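Local atomic coordinates of cellobiose 2-epimerase (Spirochaeta thermophila DSM 6192, PDB entry 5ZIG), a protein that probably catalyses the reversible epimerization of cellobiose to 4-O-beta-D-glucopyranosyl-D-mannose, changing the configuration at C2 of the reducing-end glucose. Residues D24-F29 with Y384-A389; T98-F103 with A145-D150; H227-S232 with L278-P283. All coordinates share one frame; numbering follows the deposited sequence.

Interaction 1. Residues D24-F29 with Y384-A389; sequences DHILPF and YHNSRA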
# COMPACT_ATOMS: atom_id res chain seq x y z
N ASP A 24 -10.99 8.36 -15.37
CA ASP A 24 -10.65 9.18 -16.52
C ASP A 24 -9.19 9.59 -16.58
O ASP A 24 -8.70 9.94 -17.66
CB ASP A 24 -11.52 10.45 -16.55
CG ASP A 24 -13.01 10.14 -16.60
OD1 ASP A 24 -13.38 9.11 -17.19
OD2 ASP A 24 -13.80 10.91 -16.03
N HIS A 25 -8.48 9.55 -15.45
CA HIS A 25 -7.10 9.99 -15.38
C HIS A 25 -6.14 8.86 -15.04
O HIS A 25 -5.21 8.58 -15.82
CB HIS A 25 -6.98 11.14 -14.36
CG HIS A 25 -5.71 11.90 -14.47
ND1 HIS A 25 -5.52 12.93 -15.37
CD2 HIS A 25 -4.54 11.79 -13.78
CE1 HIS A 25 -4.30 13.42 -15.23
NE2 HIS A 25 -3.68 12.73 -14.28
N ILE A 26 -6.32 8.18 -13.91
CA ILE A 26 -5.31 7.21 -13.47
C ILE A 26 -5.33 5.97 -14.36
O ILE A 26 -4.34 5.65 -15.02
CB ILE A 26 -5.52 6.83 -11.99
CG1 ILE A 26 -4.99 7.95 -11.08
CG2 ILE A 26 -4.76 5.53 -11.65
CD1 ILE A 26 -5.80 8.14 -9.77
N LEU A 27 -6.47 5.26 -14.40
CA LEU A 27 -6.53 4.02 -15.17
C LEU A 27 -6.19 4.21 -16.65
O LEU A 27 -5.42 3.39 -17.19
CB LEU A 27 -7.91 3.36 -14.99
CG LEU A 27 -8.26 2.88 -13.56
CD1 LEU A 27 -9.70 2.32 -13.44
CD2 LEU A 27 -7.26 1.79 -13.11
N PRO A 28 -6.67 5.23 -17.36
CA PRO A 28 -6.30 5.35 -18.78
C PRO A 28 -4.81 5.51 -19.00
O PRO A 28 -4.28 5.04 -20.01
CB PRO A 28 -7.07 6.59 -19.26
CG PRO A 28 -8.22 6.69 -18.32
CD PRO A 28 -7.71 6.21 -16.99
N PHE A 29 -4.10 6.14 -18.07
CA PHE A 29 -2.66 6.29 -18.25
C PHE A 29 -1.97 4.93 -18.14
O PHE A 29 -1.11 4.60 -18.95
CB PHE A 29 -2.12 7.28 -17.22
CG PHE A 29 -0.62 7.34 -17.15
CD1 PHE A 29 0.09 8.34 -17.83
CD2 PHE A 29 0.09 6.45 -16.35
CE1 PHE A 29 1.47 8.43 -17.72
CE2 PHE A 29 1.47 6.52 -16.27
CZ PHE A 29 2.15 7.52 -16.96
N TYR A 384 -1.36 1.54 -7.57
CA TYR A 384 -2.02 1.14 -6.35
C TYR A 384 -2.39 2.17 -5.30
O TYR A 384 -3.49 2.24 -4.95
CB TYR A 384 -1.29 -0.07 -5.77
CG TYR A 384 -1.20 -0.21 -4.31
CD1 TYR A 384 -2.12 -0.93 -3.61
CD2 TYR A 384 -0.15 0.29 -3.66
CE1 TYR A 384 -2.00 -1.11 -2.26
CE2 TYR A 384 0.01 0.11 -2.33
CZ TYR A 384 -0.92 -0.59 -1.62
OH TYR A 384 -0.68 -0.72 -0.31
N HIS A 385 -1.47 2.95 -4.82
CA HIS A 385 -1.75 3.90 -3.78
C HIS A 385 -2.91 4.87 -4.13
O HIS A 385 -3.84 5.00 -3.39
CB HIS A 385 -0.48 4.64 -3.40
CG HIS A 385 0.43 3.91 -2.44
ND1 HIS A 385 0.15 3.75 -1.12
CD2 HIS A 385 1.63 3.35 -2.63
CE1 HIS A 385 1.13 3.11 -0.53
NE2 HIS A 385 2.05 2.87 -1.42
N ASN A 386 -2.82 5.48 -5.30
CA ASN A 386 -3.81 6.41 -5.75
C ASN A 386 -5.14 5.78 -6.19
O ASN A 386 -6.14 6.30 -5.83
CB ASN A 386 -3.26 7.46 -6.75
CG ASN A 386 -2.70 6.87 -8.03
OD1 ASN A 386 -2.83 5.71 -8.30
ND2 ASN A 386 -2.11 7.73 -8.84
N SER A 387 -5.13 4.67 -6.91
CA SER A 387 -6.35 4.02 -7.26
C SER A 387 -7.05 3.57 -5.98
O SER A 387 -8.22 3.71 -5.88
CB SER A 387 -6.18 2.81 -8.10
OG SER A 387 -5.92 3.10 -9.42
N ARG A 388 -6.32 2.95 -5.07
CA ARG A 388 -6.94 2.55 -3.82
C ARG A 388 -7.59 3.73 -3.12
O ARG A 388 -8.70 3.62 -2.60
CB ARG A 388 -5.92 1.91 -2.88
CG ARG A 388 -6.56 1.35 -1.58
CD ARG A 388 -5.62 0.41 -0.81
NE ARG A 388 -4.47 1.12 -0.24
CZ ARG A 388 -3.58 0.59 0.60
NH1 ARG A 388 -3.70 -0.68 1.01
NH2 ARG A 388 -2.56 1.31 1.04
N ALA A 389 -6.88 4.87 -3.08
CA ALA A 389 -7.39 6.03 -2.37
C ALA A 389 -8.69 6.50 -2.98
O ALA A 389 -9.58 6.94 -2.26
CB ALA A 389 -6.35 7.15 -2.36

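Interaction 2. Residues T98-F103 with A145-D150; sequences THRGFF and AWETFD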
# COMPACT_ATOMS: atom_id res chain seq x y z
N THR A 98 10.73 -23.28 -9.72
CA THR A 98 11.56 -24.26 -9.04
C THR A 98 11.39 -24.18 -7.53
O THR A 98 10.99 -25.16 -6.88
CB THR A 98 13.04 -24.08 -9.43
OG1 THR A 98 13.18 -24.18 -10.86
CG2 THR A 98 13.90 -25.12 -8.76
N HIS A 99 11.69 -23.03 -6.94
CA HIS A 99 11.68 -22.89 -5.49
C HIS A 99 10.43 -22.21 -4.95
O HIS A 99 10.34 -21.97 -3.74
CB HIS A 99 12.92 -22.12 -5.03
CG HIS A 99 14.21 -22.65 -5.61
ND1 HIS A 99 14.88 -23.73 -5.07
CD2 HIS A 99 14.93 -22.25 -6.68
CE1 HIS A 99 15.97 -23.97 -5.79
NE2 HIS A 99 16.02 -23.08 -6.77
N ARG A 100 9.48 -21.87 -5.83
CA ARG A 100 8.22 -21.21 -5.47
C ARG A 100 8.43 -19.79 -4.95
O ARG A 100 9.57 -19.30 -4.87
CB ARG A 100 7.44 -22.05 -4.46
CG ARG A 100 7.30 -23.52 -4.86
CD ARG A 100 6.93 -23.65 -6.33
NE ARG A 100 7.26 -24.96 -6.86
CZ ARG A 100 6.36 -25.81 -7.34
NH1 ARG A 100 5.08 -25.46 -7.37
NH2 ARG A 100 6.73 -27.00 -7.80
N GLY A 101 7.34 -19.12 -4.60
CA GLY A 101 7.40 -17.68 -4.38
C GLY A 101 7.72 -16.95 -5.67
O GLY A 101 7.77 -17.51 -6.76
N PHE A 102 7.98 -15.65 -5.52
CA PHE A 102 8.15 -14.76 -6.66
C PHE A 102 9.50 -14.06 -6.58
O PHE A 102 9.91 -13.60 -5.50
CB PHE A 102 6.99 -13.74 -6.74
CG PHE A 102 5.64 -14.39 -6.96
CD1 PHE A 102 4.94 -14.93 -5.90
CD2 PHE A 102 5.13 -14.53 -8.23
CE1 PHE A 102 3.75 -15.58 -6.10
CE2 PHE A 102 3.95 -15.18 -8.44
CZ PHE A 102 3.25 -15.70 -7.37
N PHE A 103 10.20 -14.00 -7.72
CA PHE A 103 11.42 -13.21 -7.83
C PHE A 103 11.15 -11.72 -7.62
O PHE A 103 10.06 -11.22 -7.90
CB PHE A 103 12.05 -13.39 -9.22
CG PHE A 103 12.40 -14.80 -9.56
CD1 PHE A 103 13.32 -15.50 -8.81
CD2 PHE A 103 11.84 -15.41 -10.68
CE1 PHE A 103 13.65 -16.80 -9.14
CE2 PHE A 103 12.17 -16.71 -11.02
CZ PHE A 103 13.07 -17.40 -10.25
N ALA A 145 -1.78 -17.88 -4.42
CA ALA A 145 -1.73 -17.07 -3.20
C ALA A 145 -1.56 -17.96 -1.97
O ALA A 145 -0.85 -17.60 -1.03
CB ALA A 145 -2.99 -16.20 -3.10
N TRP A 146 -2.17 -19.14 -1.99
CA TRP A 146 -2.10 -20.05 -0.85
C TRP A 146 -0.71 -20.66 -0.71
O TRP A 146 -0.20 -20.82 0.41
CB TRP A 146 -3.14 -21.15 -0.98
CG TRP A 146 -4.48 -20.78 -0.45
CD1 TRP A 146 -5.67 -20.85 -1.12
CD2 TRP A 146 -4.78 -20.29 0.86
NE1 TRP A 146 -6.70 -20.44 -0.29
CE2 TRP A 146 -6.17 -20.08 0.92
CE3 TRP A 146 -4.01 -20.00 1.99
CZ2 TRP A 146 -6.80 -19.62 2.06
CZ3 TRP A 146 -4.63 -19.53 3.11
CH2 TRP A 146 -6.02 -19.34 3.14
N GLU A 147 -0.10 -21.04 -1.84
CA GLU A 147 1.28 -21.51 -1.83
C GLU A 147 2.21 -20.46 -1.24
O GLU A 147 3.10 -20.78 -0.45
CB GLU A 147 1.71 -21.87 -3.25
CG GLU A 147 3.03 -22.65 -3.35
CD GLU A 147 3.48 -22.86 -4.79
OE1 GLU A 147 3.64 -21.88 -5.54
OE2 GLU A 147 3.66 -24.03 -5.17
N THR A 148 2.02 -19.20 -1.62
CA THR A 148 2.93 -18.15 -1.17
C THR A 148 2.73 -17.85 0.32
O THR A 148 3.71 -17.73 1.06
CB THR A 148 2.72 -16.89 -2.03
OG1 THR A 148 2.64 -17.26 -3.42
CG2 THR A 148 3.84 -15.89 -1.84
N PHE A 149 1.47 -17.71 0.75
CA PHE A 149 1.13 -17.67 2.18
C PHE A 149 1.85 -18.78 2.94
O PHE A 149 2.49 -18.53 3.97
CB PHE A 149 -0.39 -17.82 2.34
CG PHE A 149 -0.86 -17.91 3.78
CD1 PHE A 149 -0.95 -16.77 4.58
CD2 PHE A 149 -1.18 -19.14 4.34
CE1 PHE A 149 -1.41 -16.85 5.91
CE2 PHE A 149 -1.63 -19.23 5.67
CZ PHE A 149 -1.75 -18.08 6.45
N ASP A 150 1.77 -20.01 2.44
CA ASP A 150 2.41 -21.12 3.15
C ASP A 150 3.90 -20.89 3.29
O ASP A 150 4.49 -21.23 4.32
CB ASP A 150 2.12 -22.45 2.44
CG ASP A 150 0.76 -23.00 2.80
OD1 ASP A 150 0.19 -22.53 3.81
OD2 ASP A 150 0.26 -23.89 2.08
O HOH W 1 4.29 -19.44 -4.45

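Interaction 3. Residues H227-S232 with L278-P283; sequences HIAPSS and LSWIRP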
# COMPACT_ATOMS: atom_id res chain seq x y z
N HIS A 227 5.69 -4.19 19.58
CA HIS A 227 7.04 -3.85 19.13
C HIS A 227 7.06 -2.68 18.14
O HIS A 227 7.91 -1.80 18.27
CB HIS A 227 7.72 -5.08 18.49
CG HIS A 227 7.87 -6.25 19.42
ND1 HIS A 227 8.58 -6.19 20.61
CD2 HIS A 227 7.39 -7.52 19.34
CE1 HIS A 227 8.52 -7.36 21.22
NE2 HIS A 227 7.81 -8.19 20.47
N ILE A 228 6.15 -2.64 17.18
CA ILE A 228 6.26 -1.68 16.09
C ILE A 228 5.63 -0.34 16.45
O ILE A 228 6.23 0.72 16.26
CB ILE A 228 5.66 -2.25 14.79
CG1 ILE A 228 6.38 -3.56 14.45
CG2 ILE A 228 5.75 -1.19 13.67
CD1 ILE A 228 6.22 -4.06 13.01
N ALA A 229 4.42 -0.37 17.01
CA ALA A 229 3.66 0.85 17.31
C ALA A 229 3.22 0.87 18.77
O ALA A 229 2.03 0.93 19.06
CB ALA A 229 2.45 0.94 16.38
N PRO A 230 4.17 0.83 19.72
CA PRO A 230 3.74 0.87 21.13
C PRO A 230 3.19 2.22 21.55
O PRO A 230 2.19 2.28 22.29
CB PRO A 230 5.02 0.51 21.90
CG PRO A 230 6.14 0.99 20.99
CD PRO A 230 5.64 0.76 19.59
N SER A 231 3.80 3.30 21.08
CA SER A 231 3.43 4.66 21.44
C SER A 231 2.60 5.27 20.29
O SER A 231 1.62 4.64 19.89
CB SER A 231 4.67 5.45 21.82
OG SER A 231 5.32 5.94 20.65
N SER A 232 2.98 6.42 19.74
CA SER A 232 2.17 7.10 18.73
C SER A 232 2.84 7.20 17.37
O SER A 232 2.26 7.80 16.45
CB SER A 232 1.79 8.51 19.21
OG SER A 232 2.87 9.42 19.07
N LEU A 278 -9.31 1.44 19.75
CA LEU A 278 -9.55 2.88 19.64
C LEU A 278 -8.54 3.66 20.47
O LEU A 278 -7.86 4.56 19.95
CB LEU A 278 -10.98 3.21 20.07
CG LEU A 278 -12.09 2.61 19.20
CD1 LEU A 278 -13.44 3.03 19.74
CD2 LEU A 278 -11.97 3.02 17.75
N SER A 279 -8.41 3.32 21.75
CA SER A 279 -7.47 4.05 22.61
C SER A 279 -6.05 3.97 22.08
O SER A 279 -5.29 4.95 22.16
CB SER A 279 -7.53 3.51 24.04
OG SER A 279 -8.85 3.57 24.52
N TRP A 280 -5.67 2.83 21.53
CA TRP A 280 -4.33 2.66 20.96
C TRP A 280 -4.13 3.58 19.76
O TRP A 280 -3.14 4.33 19.68
CB TRP A 280 -4.14 1.21 20.56
CG TRP A 280 -2.90 0.91 19.78
CD1 TRP A 280 -1.73 1.59 19.83
CD2 TRP A 280 -2.72 -0.15 18.83
NE1 TRP A 280 -0.82 1.01 18.97
CE2 TRP A 280 -1.40 -0.06 18.35
CE3 TRP A 280 -3.54 -1.19 18.36
CZ2 TRP A 280 -0.87 -0.97 17.41
CZ3 TRP A 280 -3.02 -2.08 17.42
CH2 TRP A 280 -1.70 -1.97 16.96
N ILE A 281 -5.06 3.53 18.81
CA ILE A 281 -4.83 4.15 17.51
C ILE A 281 -5.07 5.65 17.55
O ILE A 281 -4.46 6.40 16.78
CB ILE A 281 -5.71 3.42 16.47
CG1 ILE A 281 -4.98 2.19 15.95
CG2 ILE A 281 -6.13 4.33 15.32
CD1 ILE A 281 -3.71 2.51 15.20
N ARG A 282 -5.93 6.13 18.46
CA ARG A 282 -6.31 7.54 18.47
C ARG A 282 -5.11 8.48 18.57
O ARG A 282 -5.03 9.43 17.76
CB ARG A 282 -7.31 7.79 19.61
CG ARG A 282 -8.26 8.98 19.34
CD ARG A 282 -8.86 9.53 20.62
NE ARG A 282 -10.28 9.23 20.74
CZ ARG A 282 -11.26 10.08 20.42
NH1 ARG A 282 -10.97 11.30 19.97
NH2 ARG A 282 -12.53 9.71 20.55
N PRO A 283 -4.16 8.30 19.49
CA PRO A 283 -3.04 9.24 19.54
C PRO A 283 -2.15 9.22 18.31
O PRO A 283 -1.54 10.24 18.00
CB PRO A 283 -2.27 8.80 20.80
CG PRO A 283 -2.65 7.40 20.98
CD PRO A 283 -4.07 7.31 20.57

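Interaction 1. Residues D24-F29 with Y384-A389
I26 and N386 reach for one another from opposite directions, and their side chains make up most of this small buried contact. The side chain of I26 forks at CB. CG2, anti to the backbone N, goes to S387 and stops 3.5 Å from S387 OG, with N386 OD1 a little farther off at 3.9 Å. The other branch runs to the amide: I26 CG1 lies 3.7 Å from N386 ND2, and at the tip I26 CD1 is 3.8 Å from N386 CG. No hydrogen bond crosses here, since I26 and L27 bring only carbon; the polar ends opposite them are satisfied elsewhere, N386 ND2 by the carboxylate of E359 and S387 OG by S383 O one turn back. L27 adds a lighter touch, its CD2 4.1 Å from S387 OG.

The two short segments run roughly antiparallel, at 140°, with axes 10.5 Å apart. Helix 7-31 belongs to the outer layer of an (alpha/alpha)6 barrel and helix 384-402 to the inner layer, so this contact joins the first long helix to the last. W360 also lies against I26 and N386, while helix 57-73 approaches from the L27 and S387 side through A70 and T66.

Interaction 2. Residues T98-F103 with A145-D150
F102 and T148 meet on the buried side of this contact, R100 and E147 on its outer side, and a single water sits between the two pairs. The inner part is tight. F102 turns the edge of its ring to the threonine, and F102 CE1 comes within 3.4 Å of T148 OG1, which lies in the ring plane. The two side chains cross at about a right angle. T148 OG1 also bonds to L144 O in the preceding turn, and F102 also packs on A125 of helix 119-136, an inner-layer helix.

The loop carrying F102 follows helix 77-94 and leads to strand 105-106. In the (alpha/alpha)6 barrel of this family, helices 77-94 and 139-156 both belong to the outer layer, so the contact fastens the connection leaving one outer helix to the flank of the next. The water does much of the joining. It accepts from G101 N at 3.1 Å and donates to E147 OE1 at 2.8 Å and to T148 OG1 at 2.9 Å, tying loop backbone to two successive helix side chains.

Toward solvent the fit is looser. E147, with CG anti to the backbone N (chi1 -168°) and an extended chain, reaches out to R100, whose own chain bends at chi2. R100 NH1 and E147 OE2 form a salt bridge of 3.0 Å, but its hydrogen bond is weak, with an N-H...O angle of 130°. Guanidinium and carboxylate planes stand 83° apart, so no paired, coplanar bridge forms. The aliphatic part of the arginine fills in, R100 CD lying 3.5 Å from E147 OE2. The other carboxylate oxygen, OE1, has two partners, the water and Y95 OH.

Interaction 3. Residues H227-S232 with L278-P283
The indole of W280 presents its N-H edge to A229, the first residue to leave helical geometry after helix 211-228. On one face I281 CG1 of the same helix lies 4.2 Å above the ring plane, offset toward the rim; R225 makes a cation-pi contact with the ring, and L261 of helix 251-269 packs against the side chain. At the edge, W280 NE1 donates to A229 O over 2.9 Å. The acceptor sits 21° out of the ring plane, and the donor approaches nearly in line with the carbonyl bond, at 164°. Beside this bond A229 CB rests 4.0 Å from W280 CZ2, so A229 meets the ring through both carbonyl and methyl. With CG anti to the backbone N (chi1 171°), the ring joins the flank of helix 275-294 to the turn after helix 211-228, two successive outer-layer helices of the (alpha/alpha)6 barrel.

Farther along, S232 CB lies 3.9 Å from P283 O, while its hydroxyl turns to E287. A phenylalanine in place of W280 would probably leave A229 O without its indole donor and R225 with a smaller ring surface.

Both W280 and A229 are buried, so the bond pairs an indole N-H and a carbonyl that would otherwise probably lack partners; with I281 and R225 also on the ring, it is likely to limit how the indole can turn.

From the N terminus, residues 24-29 of helix 7-31 meet residues 384-389, so interaction 1 spans a loop of 354 residues and closes the ring of helices by bringing the first against the last. Everything else nests inside it. Interaction 2 closes first, 98-103 with 145-150, joining the connection after helix 77-94 to helix 139-156. Interaction 3 follows in series, tying the end of helix 211-228 to helix 275-294; the two do not cross. The three do not touch: their centres lie 28 to 32 Å apart, and interactions 1 and 3 sit on opposite sides of the chain's centre. Interaction 1 links outer and inner layers; the other two each join the segment following one outer helix to the next outer helix.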